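Long-range contacts in thiosulfate sulfurtransferase (Pseudomonas aeruginosa, PDB 1YT8), which probably transfers sulfur from thiosulfate to cyanide, as rhodanese enzymes do, and contains four rhodanese-like domains in a single chain: residues R50-R58 and A365-Q373; Y284-E292 and P300-L310. All blocks are in the same frame, centred on the assembly; numbering follows the deposited sequence.

Two kinds of contact meet in this chain. Contact 2 is the buried one: segments 284-292 and 300-310, paired through parallel strands 283-287 and 303-304 in one parallel sheet of a rhodanese-like domain, held by direct backbone hydrogen bonds and by leucine and valine side chains. Contact 1 is only partly buried and joins distant parts of the chain, helix 51-58 and the loop 365-373; no direct hydrogen bond crosses it, and prolines, an imidazole, small apolar groups and two waters make the joint. They lie about 16 Å apart, centre to centre, yet the two touch. Y284 OH probably hydrogen-bonds R58 O at 2.6 Å, and W366 packs against both A57 and R303.

Contact 1. Residues R50-R58 and A365-Q373; sequences RLELEIHAR and AWSAPLPRQ
H56 of helix 51-58 lies along the extended run P369-L370-P371, and its side chain can be followed outward atom by atom. CB rests on the first proline, 3.8 Å from P369 CG. From there chi1 of -70° sets CG anti to the carbonyl carbon and carries the ring along the loop toward P371. CD2 comes edge-on to the peptide link that follows L370, lying 3.5 Å from P371 N. At the tip, NE2 lies 3.5 Å from P371 CB, an oblique approach that is van der Waals in character. ND1 is hydrogen-bonded to Y88 outside the two segments, a bond that would help fix the rotation of the imidazole, while I55 CG2 lies above one ring face, offset toward the rim.

Apolar groups continue the seam at A57, the next residue, and at L53, about a turn earlier. A57 CB touches both P369 CG and the edge of the W366 indole, 3.8 Å from W366 CH2 and near the ring plane. L53 and L370 run side by side, pointing the same way, and their CD2 methyls meet at 4.2 Å.

No direct hydrogen bond crosses; two waters make the polar links. One bridges P369 O, E52 O and H56 N, taking the H56 N-H at the kink, where that nitrogen lacks a bond to the preceding turn. A second links P369 O with L53 O.

This is an interdomain contact, joining a helix of the first rhodanese-like range to the connection between the third and fourth parallel sheets: in sequence the loop follows strand 348-352 and precedes strand 378-379. Helix 51-58 is backed by helix 75-85, where L83 meets L51 and I55, and flanked by helix 441-454, whose L441 and F445 touch L53 and E52; E52 also forms a salt bridge with R417.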
loop_
_atom_site.group_PDB
_atom_site.type_symbol
_atom_site.label_atom_id
_atom_site.label_comp_id
_atom_site.label_asym_id
_atom_site.label_seq_id
_atom_site.Cartn_x
_atom_site.Cartn_y
_atom_site.Cartn_z
ATOM N N ARG A 50 1.696 8.846 -11.864
ATOM C CA ARG A 50 0.358 8.883 -11.279
ATOM C C ARG A 50 0.213 9.897 -10.141
ATOM O O ARG A 50 -0.679 9.783 -9.296
ATOM C CB ARG A 50 -0.057 7.483 -10.797
ATOM C CG ARG A 50 0.883 6.809 -9.795
ATOM C CD ARG A 50 0.269 5.488 -9.319
ATOM N NE ARG A 50 1.095 4.757 -8.353
ATOM C CZ ARG A 50 2.129 3.979 -8.670
ATOM N NH1 ARG A 50 2.492 3.818 -9.937
ATOM N NH2 ARG A 50 2.795 3.340 -7.715
ATOM N N LEU A 51 1.087 10.896 -10.142
ATOM C CA LEU A 51 1.087 11.946 -9.127
ATOM C C LEU A 51 -0.288 12.581 -8.894
ATOM O O LEU A 51 -0.768 12.637 -7.764
ATOM C CB LEU A 51 2.094 13.035 -9.520
ATOM C CG LEU A 51 2.237 14.268 -8.617
ATOM C CD1 LEU A 51 2.806 13.860 -7.274
ATOM C CD2 LEU A 51 3.151 15.286 -9.280
ATOM N N GLU A 52 -0.924 13.046 -9.963
ATOM C CA GLU A 52 -2.228 13.698 -9.848
ATOM C C GLU A 52 -3.363 12.822 -9.328
ATOM O O GLU A 52 -4.329 13.330 -8.766
ATOM C CB GLU A 52 -2.641 14.295 -11.198
ATOM C CG GLU A 52 -1.681 15.347 -11.728
ATOM C CD GLU A 52 -0.669 14.788 -12.709
ATOM O OE1 GLU A 52 -0.249 13.619 -12.551
ATOM O OE2 GLU A 52 -0.282 15.531 -13.637
ATOM N N LEU A 53 -3.248 11.514 -9.514
ATOM C CA LEU A 53 -4.290 10.590 -9.083
ATOM C C LEU A 53 -4.297 10.283 -7.586
ATOM O O LEU A 53 -5.316 9.850 -7.048
ATOM C CB LEU A 53 -4.165 9.270 -9.849
ATOM C CG LEU A 53 -4.218 9.294 -11.378
ATOM C CD1 LEU A 53 -3.957 7.890 -11.913
ATOM C CD2 LEU A 53 -5.568 9.799 -11.845
ATOM N N GLU A 54 -3.175 10.516 -6.912
ATOM C CA GLU A 54 -3.095 10.194 -5.488
ATOM C C GLU A 54 -2.671 11.305 -4.538
ATOM O O GLU A 54 -2.887 11.197 -3.330
ATOM C CB GLU A 54 -2.139 9.012 -5.289
ATOM C CG GLU A 54 -2.551 7.738 -6.003
ATOM C CD GLU A 54 -1.575 6.592 -5.772
ATOM O OE1 GLU A 54 -0.627 6.757 -4.973
ATOM O OE2 GLU A 54 -1.759 5.522 -6.385
ATOM N N ILE A 55 -2.076 12.368 -5.066
ATOM C CA ILE A 55 -1.583 13.446 -4.215
ATOM C C ILE A 55 -2.595 14.055 -3.244
ATOM O O ILE A 55 -2.271 14.276 -2.077
ATOM C CB ILE A 55 -0.927 14.568 -5.067
ATOM C CG1 ILE A 55 -0.128 15.509 -4.162
ATOM C CG2 ILE A 55 -1.989 15.332 -5.856
ATOM C CD1 ILE A 55 1.106 14.860 -3.536
ATOM N N HIS A 56 -3.820 14.311 -3.696
ATOM C CA HIS A 56 -4.809 14.913 -2.806
ATOM C C HIS A 56 -5.245 14.009 -1.661
ATOM O O HIS A 56 -5.748 14.489 -0.645
ATOM C CB HIS A 56 -6.032 15.387 -3.596
ATOM C CG HIS A 56 -5.756 16.574 -4.463
ATOM N ND1 HIS A 56 -4.775 17.494 -4.164
ATOM C CD2 HIS A 56 -6.345 17.007 -5.603
ATOM C CE1 HIS A 56 -4.770 18.444 -5.082
ATOM N NE2 HIS A 56 -5.713 18.173 -5.967
ATOM N N ALA A 57 -5.047 12.705 -1.818
ATOM C CA ALA A 57 -5.417 11.765 -0.768
ATOM C C ALA A 57 -4.236 11.503 0.166
ATOM O O ALA A 57 -4.405 11.431 1.381
ATOM C CB ALA A 57 -5.898 10.448 -1.382
ATOM N N ARG A 58 -3.039 11.377 -0.397
ATOM C CA ARG A 58 -1.850 11.097 0.407
ATOM C C ARG A 58 -1.232 12.329 1.075
ATOM O O ARG A 58 -0.569 12.214 2.105
ATOM C CB ARG A 58 -0.814 10.369 -0.458
ATOM C CG ARG A 58 -1.351 9.053 -1.010
ATOM C CD ARG A 58 -0.385 8.369 -1.951
ATOM N NE ARG A 58 0.797 7.853 -1.270
ATOM C CZ ARG A 58 1.764 7.186 -1.885
ATOM N NH1 ARG A 58 1.677 6.956 -3.190
ATOM N NH2 ARG A 58 2.818 6.753 -1.203
ATOM N N ALA A 365 -17.909 2.080 -3.057
ATOM C CA ALA A 365 -16.455 2.135 -3.038
ATOM C C ALA A 365 -15.959 3.546 -2.738
ATOM O O ALA A 365 -16.670 4.528 -2.958
ATOM C CB ALA A 365 -15.904 1.664 -4.373
ATOM N N TRP A 366 -14.733 3.637 -2.229
ATOM C CA TRP A 366 -14.128 4.925 -1.906
ATOM C C TRP A 366 -13.858 5.711 -3.186
ATOM O O TRP A 366 -13.371 5.159 -4.170
ATOM C CB TRP A 366 -12.810 4.709 -1.154
ATOM C CG TRP A 366 -12.051 5.973 -0.847
ATOM C CD1 TRP A 366 -12.467 7.013 -0.065
ATOM C CD2 TRP A 366 -10.732 6.313 -1.297
ATOM N NE1 TRP A 366 -11.489 7.979 0.003
ATOM C CE2 TRP A 366 -10.414 7.574 -0.744
ATOM C CE3 TRP A 366 -9.789 5.674 -2.113
ATOM C CZ2 TRP A 366 -9.187 8.209 -0.979
ATOM C CZ3 TRP A 366 -8.568 6.306 -2.348
ATOM C CH2 TRP A 366 -8.281 7.562 -1.781
ATOM N N SER A 367 -14.184 7.000 -3.172
ATOM C CA SER A 367 -13.946 7.848 -4.333
ATOM C C SER A 367 -12.775 8.772 -4.017
ATOM O O SER A 367 -12.920 9.753 -3.282
ATOM C CB SER A 367 -15.192 8.670 -4.661
ATOM O OG SER A 367 -14.984 9.440 -5.829
ATOM N N ALA A 368 -11.614 8.447 -4.571
ATOM C CA ALA A 368 -10.407 9.230 -4.341
ATOM C C ALA A 368 -10.560 10.684 -4.775
ATOM O O ALA A 368 -11.165 10.975 -5.810
ATOM C CB ALA A 368 -9.238 8.592 -5.073
ATOM N N PRO A 369 -10.021 11.621 -3.979
ATOM C CA PRO A 369 -10.115 13.043 -4.322
ATOM C C PRO A 369 -9.196 13.341 -5.501
ATOM O O PRO A 369 -8.018 12.978 -5.489
ATOM C CB PRO A 369 -9.663 13.732 -3.040
ATOM C CG PRO A 369 -8.635 12.779 -2.508
ATOM C CD PRO A 369 -9.299 11.433 -2.707
ATOM N N LEU A 370 -9.735 13.989 -6.525
ATOM C CA LEU A 370 -8.943 14.308 -7.702
ATOM C C LEU A 370 -8.912 15.797 -8.006
ATOM O O LEU A 370 -9.804 16.547 -7.608
ATOM C CB LEU A 370 -9.494 13.571 -8.926
ATOM C CG LEU A 370 -9.488 12.040 -8.930
ATOM C CD1 LEU A 370 -10.280 11.543 -10.133
ATOM C CD2 LEU A 370 -8.055 11.513 -8.971
ATOM N N PRO A 371 -7.861 16.249 -8.705
ATOM C CA PRO A 371 -7.751 17.664 -9.060
ATOM C C PRO A 371 -8.671 17.888 -10.264
ATOM O O PRO A 371 -9.349 16.958 -10.704
ATOM C CB PRO A 371 -6.275 17.812 -9.408
ATOM C CG PRO A 371 -5.946 16.482 -10.010
ATOM C CD PRO A 371 -6.641 15.511 -9.083
ATOM N N ARG A 372 -8.706 19.104 -10.794
ATOM C CA ARG A 372 -9.558 19.378 -11.942
ATOM C C ARG A 372 -9.130 18.500 -13.113
ATOM O O ARG A 372 -7.939 18.358 -13.386
ATOM C CB ARG A 372 -9.475 20.861 -12.326
ATOM C CG ARG A 372 -10.247 21.216 -13.595
ATOM C CD ARG A 372 -10.430 22.727 -13.776
ATOM N NE ARG A 372 -9.182 23.479 -13.650
ATOM C CZ ARG A 372 -8.724 23.989 -12.508
ATOM N NH1 ARG A 372 -9.411 23.834 -11.382
ATOM N NH2 ARG A 372 -7.577 24.655 -12.490
ATOM N N GLN A 373 -10.104 17.902 -13.791
ATOM C CA GLN A 373 -9.836 17.035 -14.937
ATOM C C GLN A 373 -9.502 17.872 -16.169
ATOM O O GLN A 373 -10.291 18.722 -16.571
ATOM C CB GLN A 373 -11.069 16.178 -15.253
ATOM C CG GLN A 373 -10.868 14.677 -15.104
ATOM C CD GLN A 373 -10.814 14.235 -13.658
ATOM O OE1 GLN A 373 -9.987 14.716 -12.882
ATOM N NE2 GLN A 373 -11.696 13.312 -13.286
HETATM O O HOH W 1 -5.318 13.448 -6.160
HETATM O O HOH W 2 -6.445 10.769 -4.595
#

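Contact 2. Residues Y284-E292 and P300-L310; sequences YLLDVRTPE and PGSRSTPGGQL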
loop_
_atom_site.group_PDB
_atom_site.type_symbol
_atom_site.label_atom_id
_atom_site.label_comp_id
_atom_site.label_asym_id
_atom_site.label_seq_id
_atom_site.Cartn_x
_atom_site.Cartn_y
_atom_site.Cartn_z
ATOM N N TYR A 284 -5.995 11.977 8.723
ATOM C CA TYR A 284 -6.508 10.917 7.858
ATOM C C TYR A 284 -7.607 10.153 8.597
ATOM O O TYR A 284 -7.369 9.629 9.682
ATOM C CB TYR A 284 -5.395 9.918 7.508
ATOM C CG TYR A 284 -4.199 10.472 6.762
ATOM C CD1 TYR A 284 -4.271 10.770 5.400
ATOM C CD2 TYR A 284 -2.973 10.639 7.407
ATOM C CE1 TYR A 284 -3.146 11.217 4.696
ATOM C CE2 TYR A 284 -1.845 11.085 6.715
ATOM C CZ TYR A 284 -1.940 11.370 5.363
ATOM O OH TYR A 284 -0.832 11.809 4.687
ATOM N N LEU A 285 -8.798 10.087 8.011
ATOM C CA LEU A 285 -9.916 9.351 8.606
ATOM C C LEU A 285 -9.938 7.996 7.900
ATOM O O LEU A 285 -10.285 7.914 6.722
ATOM C CB LEU A 285 -11.230 10.098 8.363
ATOM C CG LEU A 285 -12.501 9.461 8.934
ATOM C CD1 LEU A 285 -12.366 9.294 10.451
ATOM C CD2 LEU A 285 -13.697 10.338 8.596
ATOM N N LEU A 286 -9.584 6.939 8.627
ATOM C CA LEU A 286 -9.482 5.597 8.046
ATOM C C LEU A 286 -10.358 4.497 8.662
ATOM O O LEU A 286 -10.400 4.336 9.876
ATOM C CB LEU A 286 -8.021 5.159 8.112
ATOM C CG LEU A 286 -7.006 6.231 7.702
ATOM C CD1 LEU A 286 -5.606 5.763 8.061
ATOM C CD2 LEU A 286 -7.119 6.517 6.214
ATOM N N ASP A 287 -11.025 3.732 7.797
ATOM C CA ASP A 287 -11.911 2.625 8.188
ATOM C C ASP A 287 -11.117 1.313 8.074
ATOM O O ASP A 287 -10.766 0.897 6.969
ATOM C CB ASP A 287 -13.118 2.584 7.239
ATOM C CG ASP A 287 -14.226 1.652 7.716
ATOM O OD1 ASP A 287 -13.931 0.511 8.134
ATOM O OD2 ASP A 287 -15.407 2.061 7.650
ATOM N N VAL A 288 -10.850 0.664 9.207
ATOM C CA VAL A 288 -10.062 -0.572 9.215
ATOM C C VAL A 288 -10.817 -1.899 9.064
ATOM O O VAL A 288 -10.224 -2.979 9.197
ATOM C CB VAL A 288 -9.189 -0.650 10.494
ATOM C CG1 VAL A 288 -8.224 0.533 10.539
ATOM C CG2 VAL A 288 -10.069 -0.671 11.743
ATOM N N ARG A 289 -12.113 -1.832 8.781
ATOM C CA ARG A 289 -12.911 -3.045 8.609
ATOM C C ARG A 289 -12.654 -3.646 7.225
ATOM O O ARG A 289 -11.846 -3.122 6.456
ATOM C CB ARG A 289 -14.398 -2.714 8.767
ATOM C CG ARG A 289 -14.748 -2.042 10.087
ATOM C CD ARG A 289 -16.195 -1.580 10.076
ATOM N NE ARG A 289 -16.420 -0.618 9.001
ATOM C CZ ARG A 289 -17.602 -0.368 8.453
ATOM N NH1 ARG A 289 -18.683 -1.011 8.882
ATOM N NH2 ARG A 289 -17.699 0.511 7.465
ATOM N N THR A 290 -13.333 -4.748 6.910
ATOM C CA THR A 290 -13.168 -5.399 5.608
ATOM C C THR A 290 -13.723 -4.507 4.500
ATOM O O THR A 290 -14.535 -3.619 4.756
ATOM C CB THR A 290 -13.912 -6.757 5.540
ATOM O OG1 THR A 290 -15.327 -6.540 5.667
ATOM C CG2 THR A 290 -13.436 -7.685 6.652
ATOM N N PRO A 291 -13.277 -4.720 3.253
ATOM C CA PRO A 291 -13.767 -3.908 2.134
ATOM C C PRO A 291 -15.292 -3.997 1.995
ATOM O O PRO A 291 -15.959 -3.000 1.716
ATOM C CB PRO A 291 -13.041 -4.512 0.933
ATOM C CG PRO A 291 -11.720 -4.917 1.523
ATOM C CD PRO A 291 -12.154 -5.577 2.824
ATOM N N GLU A 292 -15.827 -5.198 2.199
ATOM C CA GLU A 292 -17.265 -5.442 2.088
ATOM C C GLU A 292 -18.069 -4.597 3.072
ATOM O O GLU A 292 -19.081 -3.998 2.707
ATOM C CB GLU A 292 -17.577 -6.923 2.326
ATOM C CG GLU A 292 -17.061 -7.895 1.264
ATOM C CD GLU A 292 -15.541 -8.033 1.237
ATOM O OE1 GLU A 292 -14.899 -7.947 2.304
ATOM O OE2 GLU A 292 -14.988 -8.249 0.138
ATOM N N PRO A 300 -18.766 9.390 6.129
ATOM C CA PRO A 300 -18.410 10.294 5.035
ATOM C C PRO A 300 -16.992 10.811 5.247
ATOM O O PRO A 300 -16.616 11.165 6.366
ATOM C CB PRO A 300 -19.449 11.407 5.155
ATOM C CG PRO A 300 -20.647 10.683 5.703
ATOM C CD PRO A 300 -20.027 9.807 6.769
ATOM N N GLY A 301 -16.204 10.836 4.178
ATOM C CA GLY A 301 -14.843 11.329 4.283
ATOM C C GLY A 301 -13.814 10.288 4.676
ATOM O O GLY A 301 -12.615 10.569 4.657
ATOM N N SER A 302 -14.264 9.088 5.033
ATOM C CA SER A 302 -13.334 8.038 5.426
ATOM C C SER A 302 -12.881 7.213 4.227
ATOM O O SER A 302 -13.607 7.071 3.242
ATOM C CB SER A 302 -13.964 7.126 6.490
ATOM O OG SER A 302 -15.067 6.393 5.982
ATOM N N ARG A 303 -11.662 6.691 4.317
ATOM C CA ARG A 303 -11.075 5.873 3.262
ATOM C C ARG A 303 -11.010 4.436 3.765
ATOM O O ARG A 303 -10.840 4.202 4.961
ATOM C CB ARG A 303 -9.662 6.371 2.933
ATOM C CG ARG A 303 -8.910 5.510 1.919
ATOM C CD ARG A 303 -7.522 6.066 1.594
ATOM N NE ARG A 303 -6.855 5.246 0.587
ATOM C CZ ARG A 303 -5.715 5.559 -0.024
ATOM N NH1 ARG A 303 -5.081 6.691 0.260
ATOM N NH2 ARG A 303 -5.213 4.735 -0.931
ATOM N N SER A 304 -11.152 3.475 2.860
ATOM C CA SER A 304 -11.100 2.072 3.254
ATOM C C SER A 304 -9.663 1.586 3.322
ATOM O O SER A 304 -8.971 1.521 2.307
ATOM C CB SER A 304 -11.877 1.203 2.263
ATOM O OG SER A 304 -11.802 -0.166 2.632
ATOM N N THR A 305 -9.213 1.254 4.526
ATOM C CA THR A 305 -7.860 0.750 4.718
ATOM C C THR A 305 -7.902 -0.379 5.752
ATOM O O THR A 305 -7.610 -0.166 6.927
ATOM C CB THR A 305 -6.885 1.869 5.203
ATOM O OG1 THR A 305 -7.259 2.312 6.514
ATOM C CG2 THR A 305 -6.915 3.058 4.256
ATOM N N PRO A 306 -8.284 -1.594 5.326
ATOM C CA PRO A 306 -8.350 -2.736 6.246
ATOM C C PRO A 306 -7.151 -2.699 7.194
ATOM O O PRO A 306 -6.015 -2.534 6.759
ATOM C CB PRO A 306 -8.335 -3.930 5.300
ATOM C CG PRO A 306 -9.144 -3.418 4.144
ATOM C CD PRO A 306 -8.593 -2.013 3.946
ATOM N N GLY A 307 -7.424 -2.839 8.486
ATOM C CA GLY A 307 -6.388 -2.774 9.504
ATOM C C GLY A 307 -5.044 -3.436 9.274
ATOM O O GLY A 307 -4.001 -2.794 9.414
ATOM N N GLY A 308 -5.061 -4.724 8.950
ATOM C CA GLY A 308 -3.820 -5.450 8.729
ATOM C C GLY A 308 -2.941 -4.819 7.666
ATOM O O GLY A 308 -1.720 -4.746 7.817
ATOM N N GLN A 309 -3.561 -4.363 6.587
ATOM C CA GLN A 309 -2.814 -3.732 5.511
ATOM C C GLN A 309 -2.450 -2.283 5.819
ATOM O O GLN A 309 -1.491 -1.754 5.260
ATOM C CB GLN A 309 -3.601 -3.822 4.204
ATOM C CG GLN A 309 -3.679 -5.241 3.655
ATOM C CD GLN A 309 -2.308 -5.895 3.553
ATOM O OE1 GLN A 309 -1.935 -6.721 4.391
ATOM N NE2 GLN A 309 -1.545 -5.517 2.530
ATOM N N LEU A 310 -3.206 -1.633 6.700
ATOM C CA LEU A 310 -2.878 -0.252 7.062
ATOM C C LEU A 310 -1.568 -0.301 7.849
ATOM O O LEU A 310 -0.692 0.557 7.697
ATOM C CB LEU A 310 -3.981 0.362 7.927
ATOM C CG LEU A 310 -3.710 1.763 8.500
ATOM C CD1 LEU A 310 -3.450 2.755 7.376
ATOM C CD2 LEU A 310 -4.907 2.211 9.331
HETATM O O HOH W 3 -9.570 9.603 4.391
HETATM O O HOH W 4 -12.199 -0.624 5.191
HETATM O O HOH W 5 -15.954 4.637 7.946
#
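L286 and R303 form a parallel bridge pair, as do D287 and S304 one residue on. Four backbone bonds tie the segments, among them a nearly straight one from D287 N to R303 O (2.9 Å, 175°). The last, G307 N to V288 O at 2.9 Å, carries the pairing into the start of helix 307-312.

Packing is dense on the L286 side. L286 CD1 meets L310 CD1 at 3.8 Å, the two side chains crossing at about a right angle, and V288 CG1 lies 3.9 Å from L310 CD2. T305 OG1, turned in over L286 CB at 3.4 Å, is buried without a polar partner.

The D287 and S304 side is wetter. One water joins D287 O, R289 O and S304 OG; another links D287 OD2 to S302 OG, which also bonds L299 O. D287 OD1 closes an Asx turn on R289 N, while R289 grips the carboxylate side-on through NE and NH2 (2.8 Å to OD2). R289 also reaches G297 O and D330. Further along, exposed P291 lays CD against P306 CG.

This is a right-handed beta-alpha-beta unit: strand 283-287, helix 291-296, then edge strand 303-304. Strand 324-328 pairs with the other side of 283-287, while V317 of helix 314-317 packs on L286, and R334 and A335 of helix 334-344 on V288.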